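Local structure of pyruvate kinase 1 (Trypanosoma brucei brucei, 4KCT) at residues 218-223 with 250-255; 244-249 with 280-285. The protein transfers phosphate from phosphoenolpyruvate to ADP to give pyruvate and ATP, and has an intrinsic oxaloacetate decarboxylase activity. One frame throughout, in Å; residues are numbered along the deposited sequence.

Interaction 1. Residues 218-223 with 250-255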
ATOM      1  N   GLU A 218      11.687 -17.779  31.904  1.00 21.65           N
ATOM      2  CA  GLU A 218      12.322 -18.056  33.202  1.00 23.64           C
ATOM      3  C   GLU A 218      13.548 -18.970  33.035  1.00 24.47           C
ATOM      4  O   GLU A 218      14.595 -18.762  33.661  1.00 21.88           O
ATOM      5  CB  GLU A 218      11.317 -18.657  34.191  1.00 28.44           C
ATOM      6  CG  GLU A 218      11.858 -18.796  35.610  1.00 42.43           C
ATOM      7  CD  GLU A 218      12.464 -17.497  36.163  1.00 57.62           C
ATOM      8  OE1 GLU A 218      13.505 -17.578  36.855  1.00 65.04           O
ATOM      9  OE2 GLU A 218      11.912 -16.396  35.899  1.00 58.17           O
ATOM     10  N   GLN A 219      13.452 -19.926  32.122  1.00 22.02           N
ATOM     11  CA  GLN A 219      14.609 -20.749  31.807  1.00 22.76           C
ATOM     12  C   GLN A 219      15.794 -19.953  31.255  1.00 19.88           C
ATOM     13  O   GLN A 219      16.955 -20.261  31.571  1.00 20.59           O
ATOM     14  CB  GLN A 219      14.222 -21.838  30.829  1.00 24.76           C
ATOM     15  CG  GLN A 219      13.240 -22.819  31.403  1.00 28.73           C
ATOM     16  CD  GLN A 219      13.343 -24.154  30.738  1.00 33.17           C
ATOM     17  OE1 GLN A 219      13.497 -24.238  29.521  1.00 27.74           O
ATOM     18  NE2 GLN A 219      13.351 -25.215  31.541  1.00 31.47           N
ATOM     19  N   VAL A 220      15.530 -18.988  30.375  1.00 18.89           N
ATOM     20  CA  VAL A 220      16.618 -18.103  29.913  1.00 19.09           C
ATOM     21  C   VAL A 220      17.309 -17.409  31.093  1.00 20.21           C
ATOM     22  O   VAL A 220      18.541 -17.377  31.174  1.00 21.10           O
ATOM     23  CB  VAL A 220      16.120 -17.034  28.920  1.00 20.18           C
ATOM     24  CG1 VAL A 220      17.291 -16.210  28.417  1.00 17.87           C
ATOM     25  CG2 VAL A 220      15.384 -17.691  27.741  1.00 19.94           C
ATOM     26  N   ARG A 221      16.503 -16.842  31.992  1.00 20.27           N
ATOM     27  CA  ARG A 221      16.998 -16.214  33.217  1.00 24.74           C
ATOM     28  C   ARG A 221      17.811 -17.143  34.113  1.00 23.15           C
ATOM     29  O   ARG A 221      18.846 -16.736  34.651  1.00 22.23           O
ATOM     30  CB  ARG A 221      15.844 -15.556  34.011  1.00 25.51           C
ATOM     31  CG  ARG A 221      15.305 -14.292  33.331  1.00 30.74           C
ATOM     32  CD  ARG A 221      14.351 -13.510  34.228  1.00 32.89           C
ATOM     33  NE  ARG A 221      13.045 -14.162  34.339  1.00 39.12           N
ATOM     34  CZ  ARG A 221      12.057 -14.025  33.449  1.00 40.22           C
ATOM     35  NH1 ARG A 221      10.907 -14.646  33.646  1.00 38.32           N
ATOM     36  NH2 ARG A 221      12.214 -13.246  32.370  1.00 36.57           N
ATOM     37  N   GLU A 222      17.427 -18.421  34.151  1.00 22.62           N
ATOM     38  CA  GLU A 222      18.208 -19.419  34.879  1.00 23.69           C
ATOM     39  C   GLU A 222      19.543 -19.712  34.243  1.00 24.48           C
ATOM     40  O   GLU A 222      20.542 -19.854  34.952  1.00 20.59           O
ATOM     41  CB  GLU A 222      17.412 -20.711  35.092  1.00 25.95           C
ATOM     42  CG  GLU A 222      16.367 -20.552  36.184  1.00 38.43           C
ATOM     43  CD  GLU A 222      15.229 -21.555  36.086  1.00 51.63           C
ATOM     44  OE1 GLU A 222      15.320 -22.509  35.277  1.00 53.75           O
ATOM     45  OE2 GLU A 222      14.240 -21.390  36.836  1.00 60.27           O
ATOM     46  N   VAL A 223      19.590 -19.761  32.906  1.00 18.85           N
ATOM     47  CA  VAL A 223      20.878 -19.852  32.223  1.00 19.94           C
ATOM     48  C   VAL A 223      21.743 -18.626  32.516  1.00 20.61           C
ATOM     49  O   VAL A 223      22.956 -18.746  32.787  1.00 21.93           O
ATOM     50  CB  VAL A 223      20.714 -20.038  30.693  1.00 19.96           C
ATOM     51  CG1 VAL A 223      22.084 -19.941  29.988  1.00 18.61           C
ATOM     52  CG2 VAL A 223      20.060 -21.394  30.420  1.00 18.08           C
ATOM     53  N   ASP A 250       7.606 -14.912  22.235  1.00 20.06           N
ATOM     54  CA  ASP A 250       7.739 -13.469  22.502  1.00 20.88           C
ATOM     55  C   ASP A 250       8.559 -13.199  23.775  1.00 20.23           C
ATOM     56  O   ASP A 250       9.451 -12.341  23.793  1.00 21.81           O
ATOM     57  CB  ASP A 250       6.356 -12.819  22.661  1.00 23.91           C
ATOM     58  CG  ASP A 250       5.583 -12.755  21.350  1.00 27.51           C
ATOM     59  OD1 ASP A 250       6.201 -12.883  20.272  1.00 27.57           O
ATOM     60  OD2 ASP A 250       4.357 -12.501  21.399  1.00 28.05           O
ATOM     61  N   SER A 251       8.180 -13.846  24.866  1.00 19.84           N
ATOM     62  CA  SER A 251       8.874 -13.628  26.131  1.00 21.57           C
ATOM     63  C   SER A 251      10.286 -14.230  26.108  1.00 20.10           C
ATOM     64  O   SER A 251      11.205 -13.702  26.738  1.00 17.05           O
ATOM     65  CB  SER A 251       8.065 -14.200  27.308  1.00 23.93           C
ATOM     66  OG  SER A 251       7.940 -15.610  27.188  1.00 28.25           O
ATOM     67  N   ILE A 252      10.470 -15.330  25.384  1.00 17.21           N
ATOM     68  CA  ILE A 252      11.809 -15.872  25.217  1.00 17.78           C
ATOM     69  C   ILE A 252      12.737 -14.914  24.432  1.00 18.83           C
ATOM     70  O   ILE A 252      13.863 -14.662  24.845  1.00 19.43           O
ATOM     71  CB  ILE A 252      11.784 -17.276  24.579  1.00 16.65           C
ATOM     72  CG1 ILE A 252      11.149 -18.263  25.568  1.00 15.20           C
ATOM     73  CG2 ILE A 252      13.209 -17.737  24.188  1.00 15.60           C
ATOM     74  CD1 ILE A 252      10.686 -19.563  24.916  1.00 15.99           C
ATOM     75  N   ILE A 253      12.223 -14.331  23.357  1.00 16.55           N
ATOM     76  CA  ILE A 253      13.012 -13.399  22.564  1.00 18.65           C
ATOM     77  C   ILE A 253      13.375 -12.221  23.449  1.00 20.81           C
ATOM     78  O   ILE A 253      14.529 -11.814  23.508  1.00 19.74           O
ATOM     79  CB  ILE A 253      12.207 -12.867  21.364  1.00 17.80           C
ATOM     80  CG1 ILE A 253      12.160 -13.920  20.245  1.00 16.81           C
ATOM     81  CG2 ILE A 253      12.813 -11.571  20.863  1.00 21.28           C
ATOM     82  CD1 ILE A 253      11.192 -13.574  19.113  1.00 18.14           C
ATOM     83  N   GLU A 254      12.402 -11.753  24.225  1.00 19.71           N
ATOM     84  CA  GLU A 254      12.632 -10.649  25.149  1.00 22.37           C
ATOM     85  C   GLU A 254      13.795 -10.930  26.122  1.00 22.67           C
ATOM     86  O   GLU A 254      14.623 -10.053  26.372  1.00 20.09           O
ATOM     87  CB  GLU A 254      11.349 -10.333  25.927  1.00 28.57           C
ATOM     88  CG  GLU A 254      11.582  -9.453  27.137  1.00 44.49           C
ATOM     89  CD  GLU A 254      11.443  -7.989  26.801  1.00 69.12           C
ATOM     90  OE1 GLU A 254      10.390  -7.603  26.245  1.00 87.67           O
ATOM     91  OE2 GLU A 254      12.405  -7.229  27.050  1.00 93.57           O
ATOM     92  N   ALA A 255      13.831 -12.130  26.702  1.00 20.25           N
ATOM     93  CA  ALA A 255      14.864 -12.468  27.693  1.00 19.23           C
ATOM     94  C   ALA A 255      16.237 -12.782  27.078  1.00 21.01           C
ATOM     95  O   ALA A 255      17.253 -12.820  27.797  1.00 19.38           O
ATOM     96  CB  ALA A 255      14.394 -13.639  28.571  1.00 20.43           C
TER

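Interaction 2. Residues 244-249 with 280-285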
ATOM      1  N   GLN A 244       6.507 -25.629  23.405  1.00 19.91           N
ATOM      2  CA  GLN A 244       6.579 -24.594  24.465  1.00 18.69           C
ATOM      3  C   GLN A 244       7.432 -23.419  24.051  1.00 18.68           C
ATOM      4  O   GLN A 244       7.053 -22.277  24.260  1.00 19.78           O
ATOM      5  CB  GLN A 244       7.158 -25.170  25.775  1.00 21.20           C
ATOM      6  CG  GLN A 244       6.319 -26.268  26.395  1.00 22.26           C
ATOM      7  CD  GLN A 244       7.066 -26.967  27.532  1.00 24.02           C
ATOM      8  OE1 GLN A 244       7.928 -27.826  27.304  1.00 24.97           O
ATOM      9  NE2 GLN A 244       6.855 -26.487  28.721  1.00 23.13           N
ATOM     10  N   GLY A 245       8.603 -23.697  23.481  1.00 16.73           N
ATOM     11  CA  GLY A 245       9.444 -22.630  22.957  1.00 16.66           C
ATOM     12  C   GLY A 245       8.707 -21.786  21.931  1.00 17.51           C
ATOM     13  O   GLY A 245       8.860 -20.565  21.909  1.00 16.88           O
ATOM     14  N   VAL A 246       7.981 -22.439  21.021  1.00 16.81           N
ATOM     15  CA  VAL A 246       7.239 -21.722  19.989  1.00 16.80           C
ATOM     16  C   VAL A 246       6.109 -20.878  20.597  1.00 18.06           C
ATOM     17  O   VAL A 246       5.959 -19.704  20.271  1.00 17.87           O
ATOM     18  CB  VAL A 246       6.668 -22.679  18.896  1.00 19.13           C
ATOM     19  CG1 VAL A 246       5.790 -21.898  17.900  1.00 18.19           C
ATOM     20  CG2 VAL A 246       7.805 -23.416  18.181  1.00 15.69           C
ATOM     21  N   GLN A 247       5.372 -21.467  21.532  1.00 18.02           N
ATOM     22  CA  GLN A 247       4.230 -20.826  22.152  1.00 20.99           C
ATOM     23  C   GLN A 247       4.673 -19.616  22.981  1.00 21.05           C
ATOM     24  O   GLN A 247       4.010 -18.592  22.997  1.00 21.20           O
ATOM     25  CB  GLN A 247       3.544 -21.843  23.073  1.00 24.23           C
ATOM     26  CG  GLN A 247       2.357 -21.321  23.845  1.00 34.13           C
ATOM     27  CD  GLN A 247       1.652 -22.436  24.600  1.00 44.81           C
ATOM     28  OE1 GLN A 247       0.584 -22.233  25.167  1.00 63.85           O
ATOM     29  NE2 GLN A 247       2.261 -23.622  24.614  1.00 48.69           N
ATOM     30  N   ASN A 248       5.810 -19.741  23.654  1.00 17.96           N
ATOM     31  CA  ASN A 248       6.313 -18.675  24.511  1.00 18.40           C
ATOM     32  C   ASN A 248       7.370 -17.776  23.811  1.00 16.99           C
ATOM     33  O   ASN A 248       8.143 -17.103  24.477  1.00 16.98           O
ATOM     34  CB  ASN A 248       6.914 -19.284  25.801  1.00 17.29           C
ATOM     35  CG  ASN A 248       5.870 -20.000  26.639  1.00 21.96           C
ATOM     36  OD1 ASN A 248       4.742 -19.563  26.702  1.00 22.73           O
ATOM     37  ND2 ASN A 248       6.234 -21.161  27.217  1.00 19.36           N
ATOM     38  N   ILE A 249       7.399 -17.784  22.479  1.00 19.07           N
ATOM     39  CA  ILE A 249       8.498 -17.171  21.739  1.00 18.24           C
ATOM     40  C   ILE A 249       8.696 -15.665  22.076  1.00 19.27           C
ATOM     41  O   ILE A 249       9.814 -15.197  22.189  1.00 18.06           O
ATOM     42  CB  ILE A 249       8.361 -17.396  20.200  1.00 18.27           C
ATOM     43  CG1 ILE A 249       9.593 -16.892  19.465  1.00 17.69           C
ATOM     44  CG2 ILE A 249       7.091 -16.734  19.643  1.00 17.53           C
ATOM     45  CD1 ILE A 249      10.887 -17.558  19.906  1.00 15.79           C
ATOM     46  N   MET A 280       9.245 -19.483   9.847  1.00 14.11           N
ATOM     47  CA  MET A 280       8.900 -18.180   9.305  1.00 16.70           C
ATOM     48  C   MET A 280       8.487 -17.221  10.407  1.00 15.99           C
ATOM     49  O   MET A 280       8.818 -16.045  10.376  1.00 15.10           O
ATOM     50  CB  MET A 280       7.754 -18.311   8.304  1.00 17.83           C
ATOM     51  CG  MET A 280       8.159 -18.974   6.998  1.00 24.62           C
ATOM     52  SD  MET A 280       6.669 -19.404   6.054  1.00 33.57           S
ATOM     53  CE  MET A 280       6.273 -17.817   5.370  1.00 26.40           C
ATOM     54  N   CYS A 281       7.639 -17.704  11.299  1.00 15.57           N
ATOM     55  CA  CYS A 281       7.136 -16.891  12.403  1.00 16.34           C
ATOM     56  C   CYS A 281       8.259 -16.409  13.351  1.00 16.97           C
ATOM     57  O   CYS A 281       8.397 -15.225  13.593  1.00 16.00           O
ATOM     58  CB  CYS A 281       6.100 -17.681  13.188  1.00 18.07           C
ATOM     59  SG  CYS A 281       5.525 -16.797  14.651  1.00 21.92           S
ATOM     60  N   ILE A 282       9.144 -17.329  13.742  1.00 14.98           N
ATOM     61  CA  ILE A 282      10.223 -17.014  14.663  1.00 14.52           C
ATOM     62  C   ILE A 282      11.249 -16.064  14.021  1.00 14.51           C
ATOM     63  O   ILE A 282      11.661 -15.067  14.634  1.00 13.49           O
ATOM     64  CB  ILE A 282      10.913 -18.290  15.147  1.00 14.29           C
ATOM     65  CG1 ILE A 282       9.975 -19.092  16.067  1.00 15.06           C
ATOM     66  CG2 ILE A 282      12.218 -17.972  15.850  1.00 13.96           C
ATOM     67  CD1 ILE A 282      10.456 -20.527  16.272  1.00 15.65           C
ATOM     68  N   ILE A 283      11.621 -16.325  12.778  1.00 12.84           N
ATOM     69  CA  ILE A 283      12.566 -15.436  12.130  1.00 13.07           C
ATOM     70  C   ILE A 283      12.014 -14.014  12.033  1.00 13.34           C
ATOM     71  O   ILE A 283      12.703 -13.021  12.393  1.00 13.14           O
ATOM     72  CB  ILE A 283      13.002 -15.951  10.746  1.00 12.93           C
ATOM     73  CG1 ILE A 283      13.880 -17.215  10.919  1.00 12.91           C
ATOM     74  CG2 ILE A 283      13.762 -14.840  10.011  1.00 13.05           C
ATOM     75  CD1 ILE A 283      14.165 -17.969   9.588  1.00 12.68           C
ATOM     76  N   SER A 284      10.766 -13.898  11.588  1.00 12.23           N
ATOM     77  CA  SER A 284      10.145 -12.571  11.447  1.00 14.05           C
ATOM     78  C   SER A 284      10.009 -11.864  12.791  1.00 13.22           C
ATOM     79  O   SER A 284      10.274 -10.675  12.890  1.00 13.56           O
ATOM     80  CB  SER A 284       8.796 -12.674  10.743  1.00 13.55           C
ATOM     81  OG  SER A 284       9.028 -13.056   9.366  1.00 16.00           O
ATOM     82  N   LYS A 285       9.653 -12.603  13.832  1.00 14.04           N
ATOM     83  CA  LYS A 285       9.575 -12.003  15.156  1.00 15.03           C
ATOM     84  C   LYS A 285      10.938 -11.482  15.613  1.00 16.03           C
ATOM     85  O   LYS A 285      11.018 -10.417  16.226  1.00 16.53           O
ATOM     86  CB  LYS A 285       9.004 -13.001  16.192  1.00 15.45           C
ATOM     87  CG  LYS A 285       7.470 -13.159  16.113  1.00 17.61           C
ATOM     88  CD  LYS A 285       6.992 -14.195  17.128  1.00 20.48           C
ATOM     89  CE  LYS A 285       5.468 -14.307  17.164  1.00 20.42           C
ATOM     90  NZ  LYS A 285       4.854 -13.139  17.835  1.00 19.83           N
TER

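Interaction 1. Residues 218-223 with 250-255
The guanidinium of Arg221, the flat group of this contact, meets the CB of Ala255 obliquely, with 4.4 Å between NH2 and that methyl. In the plane of the group, at its NE and NH1 side, lies OE2 of Glu218, one turn back on the same helix. Both nitrogens are 3.0 Å from OE2, giving a side-on salt bridge in which a single oxygen takes two bent bonds, both from the same face of the carboxylate. Two bonds in its own plane restrain the rotation of the guanidinium, and NH2 is left on the side toward the other helix.

Beneath this polar margin Val220 does most of the touching. Its CB lies 3.8 Å from the CB of Ala255, and CG1, anti to the backbone N (chi1 -177°), runs on to within 3.4 Å of the carbonyl oxygen of Ala255. That oxygen accepts a hydrogen bond from Arg224. The other branch, CG2, reaches CG2 of Ile252 at 4.2 Å, while strand 235-240 lies below both side chains. The axes of the two short segments come within 9.1 Å and are nearly parallel, crossing at -22°, as expected for neighbouring helices on the outside of a TIM barrel.

Interaction 2. Residues 244-249 with 280-285
Ile249 faces Ile282 and Lys285, one turn apart on helix 275-289, and gives each a different branch. Its CG1 lies anti to the backbone N (chi1 -173°) and meets CG1 of Ile282 at 4.1 Å, the two side chains slanting past one another. CG2 is thereby left in the crowded position between the backbone N and the carbonyl carbon, from where it presses on the aliphatic part of Lys285, 3.6 Å from CD and 3.8 Å from CE. The lysine chain is extended as far as CE and then bends at its last torsion (chi4 -74°), which carries NZ to a salt bridge with Asp250, the residue after Ile249. Farther along, the CD1 end of Ile282 reaches CG2 of Val246, a looser touch at 4.4 Å.

Ile240 of strand 235-240 lies against Val246, Ile249 and Ile282, so the three side chains pack on the barrel wall. On the outer side a second subunit approaches: its Ile12 packs on Val246 and its Asn7 hydrogen-bonds to Ser284. The contact rests on aliphatic carbons of beta-branched side chains and the methylenes of one lysine, so shape and apolar burial hold the two segments together, while the one charge is satisfied by Asp250 at the margin.

In the fold
From the N terminus, helix 217-227 comes first, then strand 235-240, the short helices 243-247 and 249-255, strand 258-262, helix 263-269 and helix 275-289. Interaction 1 closes a loop from 218-223 to 250-255, and interaction 2 one from 244-249 to 280-285. Because 244-249 falls inside the first loop and 280-285 beyond it, the two loops cross. They meet where the two short helices follow each other: the Asp250 salt bridge of interaction 2 starts inside a segment of interaction 1, Ile253 packs on Lys285, and Ile252 touches the Gly245 carbonyl. Together they join helix 217-227, the pair 243-247 and 249-255, and helix 275-289 side by side outside the eight-stranded barrel, over its fifth and sixth strands.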